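Long-range contacts in protein Amuc_1100 (Akkermansia muciniphila, PDB 6KNY), which is of uncharacterised function, an Akkermansia muciniphila protein predicted to be anchored in the membrane by a transmembrane helix that is absent from this crystallised construct: residues A55-S63 / T194-T202; A116-I127 / V145-E153. One frame throughout, in Å; residues are numbered along the deposited sequence.

Interaction 1 (A55-S63 / T194-T202); sequences AYKPFLASS and TGMQDYLFT
Phe59 lays one face of its ring over the side-chain root of Leu200: CB of Leu200 sits 3.9 Å from the ring centroid and 16° off the ring normal, which makes this a CH-pi contact. Pro58 CG lies over the opposite face, near the rim. The CD1-CE1 edge of the ring faces backbone of 196-199, with Phe59 CE1 3.4 Å from Met196 O. Having CG anti to its carbonyl carbon (chi1 -55°) swings the phenyl group into this bend of 194-202. The bend links helix 183-194 to strand 201-210, an outermost strand of the mixed sheet, and the 55-63 loop packs against it at the surface; Phe276 of strand 265-276 also touches Phe59 and Tyr56. Replacing the Phe59 ring by an alanine is likely to leave Leu200 CB without its aromatic cover and to open a gap beside the Met196-Leu200 backbone. Farther along, Ser62 OG donates to Asp198 O at 2.6 Å, with a C=O...donor angle of 159° and the donor somewhat tilted from the carbonyl plane. The same hydroxyl lies obliquely to the Tyr199 ring. A water bridges the Ser62 backbone carbonyl and the phenol, donating to Ser62 O at 2.7 Å and hydrogen-bonding Tyr199 OH.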
loop_
_atom_site.group_PDB
_atom_site.type_symbol
_atom_site.label_atom_id
_atom_site.label_comp_id
_atom_site.label_asym_id
_atom_site.label_seq_id
_atom_site.Cartn_x
_atom_site.Cartn_y
_atom_site.Cartn_z
ATOM N N ALA A 55 -6.737 -11.686 18.082
ATOM C CA ALA A 55 -6.385 -10.279 18.185
ATOM C C ALA A 55 -6.532 -9.561 16.854
ATOM O O ALA A 55 -6.834 -8.367 16.834
ATOM C CB ALA A 55 -4.945 -10.133 18.705
ATOM N N TYR A 56 -6.309 -10.256 15.737
ATOM C CA TYR A 56 -6.257 -9.638 14.415
ATOM C C TYR A 56 -7.271 -10.269 13.463
ATOM O O TYR A 56 -7.087 -10.270 12.236
ATOM C CB TYR A 56 -4.834 -9.718 13.858
ATOM C CG TYR A 56 -3.848 -9.018 14.780
ATOM C CD1 TYR A 56 -3.937 -7.645 15.021
ATOM C CD2 TYR A 56 -2.880 -9.742 15.468
ATOM C CE1 TYR A 56 -3.054 -7.000 15.883
ATOM C CE2 TYR A 56 -1.991 -9.109 16.351
ATOM C CZ TYR A 56 -2.084 -7.740 16.553
ATOM O OH TYR A 56 -1.199 -7.119 17.425
ATOM N N LYS A 57 -8.364 -10.777 14.031
ATOM C CA LYS A 57 -9.381 -11.499 13.264
ATOM C C LYS A 57 -9.802 -10.821 11.964
ATOM O O LYS A 57 -9.831 -11.506 10.927
ATOM C CB LYS A 57 -10.607 -11.743 14.157
ATOM C CG LYS A 57 -11.708 -12.581 13.473
ATOM C CD LYS A 57 -12.818 -12.965 14.464
ATOM C CE LYS A 57 -13.874 -13.877 13.833
ATOM N NZ LYS A 57 -14.048 -15.165 14.592
ATOM N N PRO A 58 -10.146 -9.527 11.926
ATOM C CA PRO A 58 -10.634 -8.952 10.656
ATOM C C PRO A 58 -9.570 -8.859 9.581
ATOM O O PRO A 58 -9.919 -8.672 8.410
ATOM C CB PRO A 58 -11.134 -7.550 11.046
ATOM C CG PRO A 58 -10.507 -7.239 12.369
ATOM C CD PRO A 58 -10.169 -8.546 13.034
ATOM N N PHE A 59 -8.295 -9.021 9.916
ATOM C CA PHE A 59 -7.252 -8.953 8.902
ATOM C C PHE A 59 -6.897 -10.299 8.300
ATOM O O PHE A 59 -6.078 -10.342 7.376
ATOM C CB PHE A 59 -6.005 -8.294 9.493
ATOM C CG PHE A 59 -6.292 -6.957 10.084
ATOM C CD1 PHE A 59 -6.674 -5.908 9.260
ATOM C CD2 PHE A 59 -6.257 -6.755 11.453
ATOM C CE1 PHE A 59 -6.971 -4.657 9.786
ATOM C CE2 PHE A 59 -6.556 -5.509 11.991
ATOM C CZ PHE A 59 -6.898 -4.452 11.153
ATOM N N LEU A 60 -7.507 -11.393 8.774
ATOM C CA LEU A 60 -7.054 -12.712 8.342
ATOM C C LEU A 60 -7.499 -13.027 6.921
ATOM O O LEU A 60 -6.704 -13.544 6.129
ATOM C CB LEU A 60 -7.563 -13.799 9.298
ATOM C CG LEU A 60 -7.180 -13.652 10.774
ATOM C CD1 LEU A 60 -7.625 -14.897 11.573
ATOM C CD2 LEU A 60 -5.670 -13.365 10.978
ATOM N N ALA A 61 -8.750 -12.687 6.575
ATOM C CA ALA A 61 -9.350 -13.205 5.340
ATOM C C ALA A 61 -8.639 -12.676 4.102
ATOM O O ALA A 61 -8.425 -13.418 3.131
ATOM C CB ALA A 61 -10.839 -12.861 5.279
ATOM N N SER A 62 -8.258 -11.402 4.118
ATOM C CA SER A 62 -7.629 -10.810 2.945
ATOM C C SER A 62 -6.227 -11.353 2.667
ATOM O O SER A 62 -5.714 -11.124 1.567
ATOM C CB SER A 62 -7.595 -9.283 3.098
ATOM O OG SER A 62 -6.602 -8.872 4.032
ATOM N N SER A 63 -5.606 -12.082 3.608
ATOM C CA SER A 63 -4.287 -12.673 3.355
ATOM C C SER A 63 -4.320 -13.969 2.550
ATOM O O SER A 63 -3.242 -14.442 2.142
ATOM C CB SER A 63 -3.517 -12.945 4.672
ATOM O OG SER A 63 -3.113 -11.727 5.298
ATOM N N THR A 194 -3.963 3.753 9.667
ATOM C CA THR A 194 -4.090 2.822 10.774
ATOM C C THR A 194 -5.519 2.388 11.038
ATOM O O THR A 194 -5.732 1.469 11.830
ATOM C CB THR A 194 -3.500 3.439 12.037
ATOM O OG1 THR A 194 -4.170 4.675 12.323
ATOM C CG2 THR A 194 -2.005 3.704 11.829
ATOM N N GLY A 195 -6.493 3.019 10.391
ATOM C CA GLY A 195 -7.877 2.625 10.503
ATOM C C GLY A 195 -8.351 1.696 9.416
ATOM O O GLY A 195 -9.552 1.452 9.320
ATOM N N MET A 196 -7.443 1.179 8.594
ATOM C CA MET A 196 -7.781 0.226 7.545
ATOM C C MET A 196 -8.529 -0.974 8.104
ATOM O O MET A 196 -8.165 -1.532 9.141
ATOM C CB MET A 196 -6.509 -0.269 6.855
ATOM C CG MET A 196 -5.717 0.777 6.132
ATOM S SD MET A 196 -6.144 0.733 4.395
ATOM C CE MET A 196 -7.358 2.043 4.357
ATOM N N GLN A 197 -9.533 -1.408 7.357
ATOM C CA GLN A 197 -10.502 -2.410 7.781
ATOM C C GLN A 197 -10.047 -3.831 7.465
ATOM O O GLN A 197 -10.163 -4.732 8.305
ATOM C CB GLN A 197 -11.847 -2.132 7.094
ATOM C CG GLN A 197 -12.150 -0.626 6.831
ATOM C CD GLN A 197 -11.292 0.019 5.714
ATOM O OE1 GLN A 197 -10.994 -0.599 4.683
ATOM N NE2 GLN A 197 -10.890 1.267 5.932
ATOM N N ASP A 198 -9.502 -4.033 6.263
ATOM C CA ASP A 198 -9.230 -5.355 5.728
ATOM C C ASP A 198 -7.751 -5.683 5.656
ATOM O O ASP A 198 -7.403 -6.840 5.413
ATOM C CB ASP A 198 -9.805 -5.476 4.310
ATOM C CG ASP A 198 -11.333 -5.504 4.278
ATOM O OD1 ASP A 198 -11.963 -5.893 5.290
ATOM O OD2 ASP A 198 -11.895 -5.111 3.231
ATOM N N TYR A 199 -6.883 -4.690 5.831
ATOM C CA TYR A 199 -5.447 -4.861 5.676
ATOM C C TYR A 199 -4.757 -4.198 6.855
ATOM O O TYR A 199 -5.123 -3.083 7.236
ATOM C CB TYR A 199 -4.964 -4.251 4.355
ATOM C CG TYR A 199 -5.512 -4.938 3.122
ATOM C CD1 TYR A 199 -4.956 -6.128 2.660
ATOM C CD2 TYR A 199 -6.576 -4.392 2.408
ATOM C CE1 TYR A 199 -5.434 -6.743 1.514
ATOM C CE2 TYR A 199 -7.069 -5.006 1.265
ATOM C CZ TYR A 199 -6.503 -6.182 0.831
ATOM O OH TYR A 199 -6.991 -6.802 -0.300
ATOM N N LEU A 200 -3.765 -4.879 7.432
ATOM C CA LEU A 200 -3.051 -4.382 8.609
ATOM C C LEU A 200 -1.711 -3.777 8.184
ATOM O O LEU A 200 -0.777 -4.505 7.821
ATOM C CB LEU A 200 -2.849 -5.505 9.628
ATOM C CG LEU A 200 -2.048 -5.189 10.908
ATOM C CD1 LEU A 200 -2.683 -4.047 11.692
ATOM C CD2 LEU A 200 -1.967 -6.471 11.782
ATOM N N PHE A 201 -1.620 -2.449 8.230
ATOM C CA PHE A 201 -0.358 -1.732 8.038
ATOM C C PHE A 201 0.135 -1.275 9.398
ATOM O O PHE A 201 -0.611 -0.629 10.148
ATOM C CB PHE A 201 -0.522 -0.507 7.133
ATOM C CG PHE A 201 -0.749 -0.833 5.685
ATOM C CD1 PHE A 201 0.323 -0.970 4.813
ATOM C CD2 PHE A 201 -2.048 -0.958 5.180
ATOM C CE1 PHE A 201 0.112 -1.252 3.464
ATOM C CE2 PHE A 201 -2.260 -1.234 3.837
ATOM C CZ PHE A 201 -1.187 -1.372 2.979
ATOM N N THR A 202 1.373 -1.611 9.724
ATOM C CA THR A 202 1.930 -1.186 10.993
ATOM C C THR A 202 3.028 -0.168 10.716
ATOM O O THR A 202 3.656 -0.191 9.655
ATOM C CB THR A 202 2.440 -2.393 11.797
ATOM O OG1 THR A 202 2.763 -1.966 13.132
ATOM C CG2 THR A 202 3.674 -3.001 11.138
HETATM O O HOH W 1 -6.597 -9.751 -0.635
#

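Interaction 2 (A116-I127 / V145-E153); sequences AASTLGFELKAI and VYRPQLPIE
Arg147 NH1 donates to Glu123 OE1 at 3.0 Å, a salt bridge with an N-H...O angle of 153°. The oxygen lies near the guanidinium plane and is approached on its syn side but from well out of the carboxylate plane; the carboxylate and guanidinium planes stand 85° apart. Glu123, with CG anti to the backbone N (chi1 -167°) and an extended chain, brings its carboxylate obliquely across the Arg147 methylenes, OE1 lying 3.5 Å from CD of Arg147. Leu120 places CD2 3.3 Å from OE2 of Glu153, obliquely to the guanidinium. Toward the start of the helix, Thr119 CG2 meets Leu150 CD1 at 3.7 Å, and Ala116 CB rests against Ile152. These contacts pack helix 117-134 against the segment that leaves sheet strand 141-146 and ends in a 3-10 turn. That turn supplies the second shell: Glu153 receives Arg147 end-on, NH1 to OE2 at 2.6 Å and NH2 to OE1 at 2.9 Å, so two bonds fix the guanidinium's rotation. Leu150 N reaches Glu153 OE2 from the face opposite NH1. Tyr107 OH bonds Glu153 OE1, and Gly103 O accepts from Arg147 NE. With two carboxylates flanking it, the buried arginine probably stays charged and offsets the repulsion between Glu123 and Glu153.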
loop_
_atom_site.group_PDB
_atom_site.type_symbol
_atom_site.label_atom_id
_atom_site.label_comp_id
_atom_site.label_asym_id
_atom_site.label_seq_id
_atom_site.Cartn_x
_atom_site.Cartn_y
_atom_site.Cartn_z
ATOM N N ALA A 116 5.903 -15.524 -8.035
ATOM C CA ALA A 116 5.676 -14.362 -7.183
ATOM C C ALA A 116 4.319 -13.696 -7.385
ATOM O O ALA A 116 3.908 -12.909 -6.521
ATOM C CB ALA A 116 6.781 -13.317 -7.423
ATOM N N ALA A 117 3.615 -14.004 -8.491
ATOM C CA ALA A 117 2.477 -13.187 -8.917
ATOM C C ALA A 117 1.396 -13.094 -7.850
ATOM O O ALA A 117 0.757 -12.046 -7.689
ATOM C CB ALA A 117 1.877 -13.747 -10.204
ATOM N N SER A 118 1.154 -14.187 -7.136
ATOM C CA SER A 118 0.037 -14.237 -6.194
ATOM C C SER A 118 0.342 -13.430 -4.928
ATOM O O SER A 118 -0.529 -12.722 -4.401
ATOM C CB SER A 118 -0.261 -15.697 -5.861
ATOM O OG SER A 118 -1.172 -15.809 -4.789
ATOM N N THR A 119 1.569 -13.542 -4.425
ATOM C CA THR A 119 2.007 -12.711 -3.304
ATOM C C THR A 119 1.962 -11.224 -3.667
ATOM O O THR A 119 1.430 -10.397 -2.910
ATOM C CB THR A 119 3.406 -13.165 -2.884
ATOM O OG1 THR A 119 3.349 -14.567 -2.552
ATOM C CG2 THR A 119 3.931 -12.369 -1.686
ATOM N N LEU A 120 2.462 -10.872 -4.856
ATOM C CA LEU A 120 2.390 -9.489 -5.326
ATOM C C LEU A 120 0.954 -8.985 -5.466
ATOM O O LEU A 120 0.697 -7.780 -5.287
ATOM C CB LEU A 120 3.105 -9.361 -6.665
ATOM C CG LEU A 120 4.612 -9.589 -6.585
ATOM C CD1 LEU A 120 5.221 -9.660 -7.977
ATOM C CD2 LEU A 120 5.267 -8.478 -5.769
ATOM N N GLY A 121 0.012 -9.864 -5.834
ATOM C CA GLY A 121 -1.368 -9.416 -5.985
ATOM C C GLY A 121 -1.997 -9.044 -4.658
ATOM O O GLY A 121 -2.780 -8.102 -4.574
ATOM N N PHE A 122 -1.663 -9.787 -3.602
ATOM C CA PHE A 122 -2.077 -9.391 -2.262
ATOM C C PHE A 122 -1.498 -8.026 -1.919
ATOM O O PHE A 122 -2.218 -7.133 -1.473
ATOM C CB PHE A 122 -1.618 -10.426 -1.230
ATOM C CG PHE A 122 -1.677 -9.926 0.189
ATOM C CD1 PHE A 122 -2.883 -9.917 0.885
ATOM C CD2 PHE A 122 -0.544 -9.429 0.818
ATOM C CE1 PHE A 122 -2.946 -9.433 2.191
ATOM C CE2 PHE A 122 -0.605 -8.957 2.119
ATOM C CZ PHE A 122 -1.794 -8.961 2.804
ATOM N N GLU A 123 -0.194 -7.846 -2.144
ATOM C CA GLU A 123 0.459 -6.584 -1.791
ATOM C C GLU A 123 -0.086 -5.430 -2.616
ATOM O O GLU A 123 -0.336 -4.337 -2.094
ATOM C CB GLU A 123 1.974 -6.700 -1.966
ATOM C CG GLU A 123 2.699 -5.544 -1.324
ATOM C CD GLU A 123 4.202 -5.675 -1.378
ATOM O OE1 GLU A 123 4.719 -6.338 -2.304
ATOM O OE2 GLU A 123 4.864 -5.085 -0.500
ATOM N N LEU A 124 -0.292 -5.659 -3.913
ATOM C CA LEU A 124 -0.870 -4.630 -4.769
ATOM C C LEU A 124 -2.285 -4.262 -4.329
ATOM O O LEU A 124 -2.643 -3.080 -4.302
ATOM C CB LEU A 124 -0.855 -5.115 -6.219
ATOM C CG LEU A 124 -1.628 -4.286 -7.257
ATOM C CD1 LEU A 124 -1.236 -2.801 -7.209
ATOM C CD2 LEU A 124 -1.450 -4.873 -8.669
ATOM N N LYS A 125 -3.112 -5.256 -3.987
ATOM C CA LYS A 125 -4.480 -4.931 -3.574
ATOM C C LYS A 125 -4.488 -4.132 -2.279
ATOM O O LYS A 125 -5.278 -3.190 -2.134
ATOM C CB LYS A 125 -5.329 -6.203 -3.420
ATOM C CG LYS A 125 -5.759 -6.799 -4.762
ATOM C CD LYS A 125 -7.270 -6.610 -5.093
ATOM C CE LYS A 125 -7.774 -7.430 -6.301
ATOM N NZ LYS A 125 -8.490 -6.653 -7.371
ATOM N N ALA A 126 -3.601 -4.470 -1.332
ATOM C CA ALA A 126 -3.543 -3.737 -0.068
ATOM C C ALA A 126 -3.042 -2.305 -0.272
ATOM O O ALA A 126 -3.615 -1.349 0.279
ATOM C CB ALA A 126 -2.646 -4.482 0.928
ATOM N N ILE A 127 -1.967 -2.141 -1.046
ATOM C CA ILE A 127 -1.425 -0.805 -1.294
ATOM C C ILE A 127 -2.429 0.032 -2.082
ATOM O O ILE A 127 -2.693 1.197 -1.747
ATOM C CB ILE A 127 -0.062 -0.893 -2.018
ATOM C CG1 ILE A 127 0.987 -1.556 -1.119
ATOM C CG2 ILE A 127 0.407 0.527 -2.472
ATOM C CD1 ILE A 127 2.347 -1.841 -1.808
ATOM N N VAL A 145 5.600 6.458 -3.680
ATOM C CA VAL A 145 5.214 5.166 -3.124
ATOM C C VAL A 145 6.359 4.235 -3.477
ATOM O O VAL A 145 6.531 3.866 -4.645
ATOM C CB VAL A 145 3.883 4.639 -3.673
ATOM C CG1 VAL A 145 3.543 3.306 -3.004
ATOM C CG2 VAL A 145 2.771 5.664 -3.443
ATOM N N TYR A 146 7.149 3.857 -2.482
ATOM C CA TYR A 146 8.362 3.086 -2.703
ATOM C C TYR A 146 8.220 1.743 -2.002
ATOM O O TYR A 146 7.921 1.697 -0.803
ATOM C CB TYR A 146 9.583 3.841 -2.182
ATOM C CG TYR A 146 10.778 2.944 -2.013
ATOM C CD1 TYR A 146 11.460 2.447 -3.122
ATOM C CD2 TYR A 146 11.219 2.583 -0.750
ATOM C CE1 TYR A 146 12.552 1.608 -2.967
ATOM C CE2 TYR A 146 12.311 1.749 -0.588
ATOM C CZ TYR A 146 12.971 1.269 -1.700
ATOM O OH TYR A 146 14.051 0.452 -1.542
ATOM N N ARG A 147 8.432 0.663 -2.752
ATOM C CA ARG A 147 8.159 -0.689 -2.277
ATOM C C ARG A 147 9.355 -1.584 -2.570
ATOM O O ARG A 147 9.558 -1.987 -3.728
ATOM C CB ARG A 147 6.895 -1.235 -2.935
ATOM C CG ARG A 147 6.568 -2.699 -2.626
ATOM C CD ARG A 147 5.779 -3.335 -3.801
ATOM N NE ARG A 147 6.667 -3.652 -4.923
ATOM C CZ ARG A 147 7.239 -4.836 -5.119
ATOM N NH1 ARG A 147 6.968 -5.857 -4.307
ATOM N NH2 ARG A 147 8.062 -5.007 -6.145
ATOM N N PRO A 148 10.168 -1.913 -1.561
ATOM C CA PRO A 148 11.263 -2.872 -1.779
ATOM C C PRO A 148 10.732 -4.221 -2.242
ATOM O O PRO A 148 9.637 -4.644 -1.866
ATOM C CB PRO A 148 11.928 -2.985 -0.399
ATOM C CG PRO A 148 11.558 -1.700 0.336
ATOM C CD PRO A 148 10.207 -1.279 -0.233
ATOM N N GLN A 149 11.517 -4.903 -3.073
ATOM C CA GLN A 149 11.105 -6.222 -3.545
ATOM C C GLN A 149 11.159 -7.223 -2.408
ATOM O O GLN A 149 12.041 -7.160 -1.548
ATOM C CB GLN A 149 12.000 -6.709 -4.687
ATOM C CG GLN A 149 11.854 -5.897 -5.961
ATOM C CD GLN A 149 12.839 -6.314 -7.037
ATOM O OE1 GLN A 149 13.400 -7.413 -6.990
ATOM N NE2 GLN A 149 13.080 -5.424 -7.996
ATOM N N LEU A 150 10.218 -8.159 -2.423
ATOM C CA LEU A 150 10.200 -9.260 -1.491
ATOM C C LEU A 150 11.189 -10.331 -1.925
ATOM O O LEU A 150 11.504 -10.450 -3.107
ATOM C CB LEU A 150 8.796 -9.854 -1.416
ATOM C CG LEU A 150 7.693 -8.897 -0.969
ATOM C CD1 LEU A 150 6.315 -9.579 -1.094
ATOM C CD2 LEU A 150 7.959 -8.441 0.464
ATOM N N PRO A 151 11.647 -11.167 -0.988
ATOM C CA PRO A 151 12.532 -12.284 -1.377
ATOM C C PRO A 151 11.939 -13.192 -2.448
ATOM O O PRO A 151 12.681 -13.639 -3.330
ATOM C CB PRO A 151 12.748 -13.030 -0.051
ATOM C CG PRO A 151 12.621 -11.936 0.989
ATOM C CD PRO A 151 11.505 -11.051 0.475
ATOM N N ILE A 152 10.625 -13.442 -2.440
ATOM C CA ILE A 152 10.030 -14.293 -3.470
ATOM C C ILE A 152 10.131 -13.685 -4.869
ATOM O O ILE A 152 9.964 -14.401 -5.858
ATOM C CB ILE A 152 8.558 -14.601 -3.130
ATOM C CG1 ILE A 152 8.027 -15.794 -3.948
ATOM C CG2 ILE A 152 7.698 -13.363 -3.349
ATOM C CD1 ILE A 152 6.593 -16.138 -3.624
ATOM N N GLU A 153 10.423 -12.388 -5.002
ATOM C CA GLU A 153 10.443 -11.806 -6.341
ATOM C C GLU A 153 11.718 -12.112 -7.111
ATOM O O GLU A 153 11.717 -12.011 -8.344
ATOM C CB GLU A 153 10.250 -10.303 -6.274
ATOM C CG GLU A 153 8.859 -9.938 -5.887
ATOM C CD GLU A 153 8.699 -8.453 -5.743
ATOM O OE1 GLU A 153 8.869 -7.736 -6.747
ATOM O OE2 GLU A 153 8.375 -8.017 -4.630
#

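Interaction 2 is mostly buried, whereas interaction 1 lies at the surface, farther from the chain centre; their own centres are about 16 Å apart. Their chemistry follows this difference: the inner contact surrounds a salt-bridge network with aliphatic groups, while the outer one combines an aromatic ring on backbone and leucine with a neutral hydroxyl bond and a bridging water. Helix 117-134 connects them. Its Ala126 CB packs 3.3 Å from Tyr199 CD1, and its Phe122 CD1 approaches Ser62 O. Both interactions also reach the same mixed sheet, interaction 1 through 201-210 and interaction 2 through 141-146, with strand 265-276 touching side chains from each.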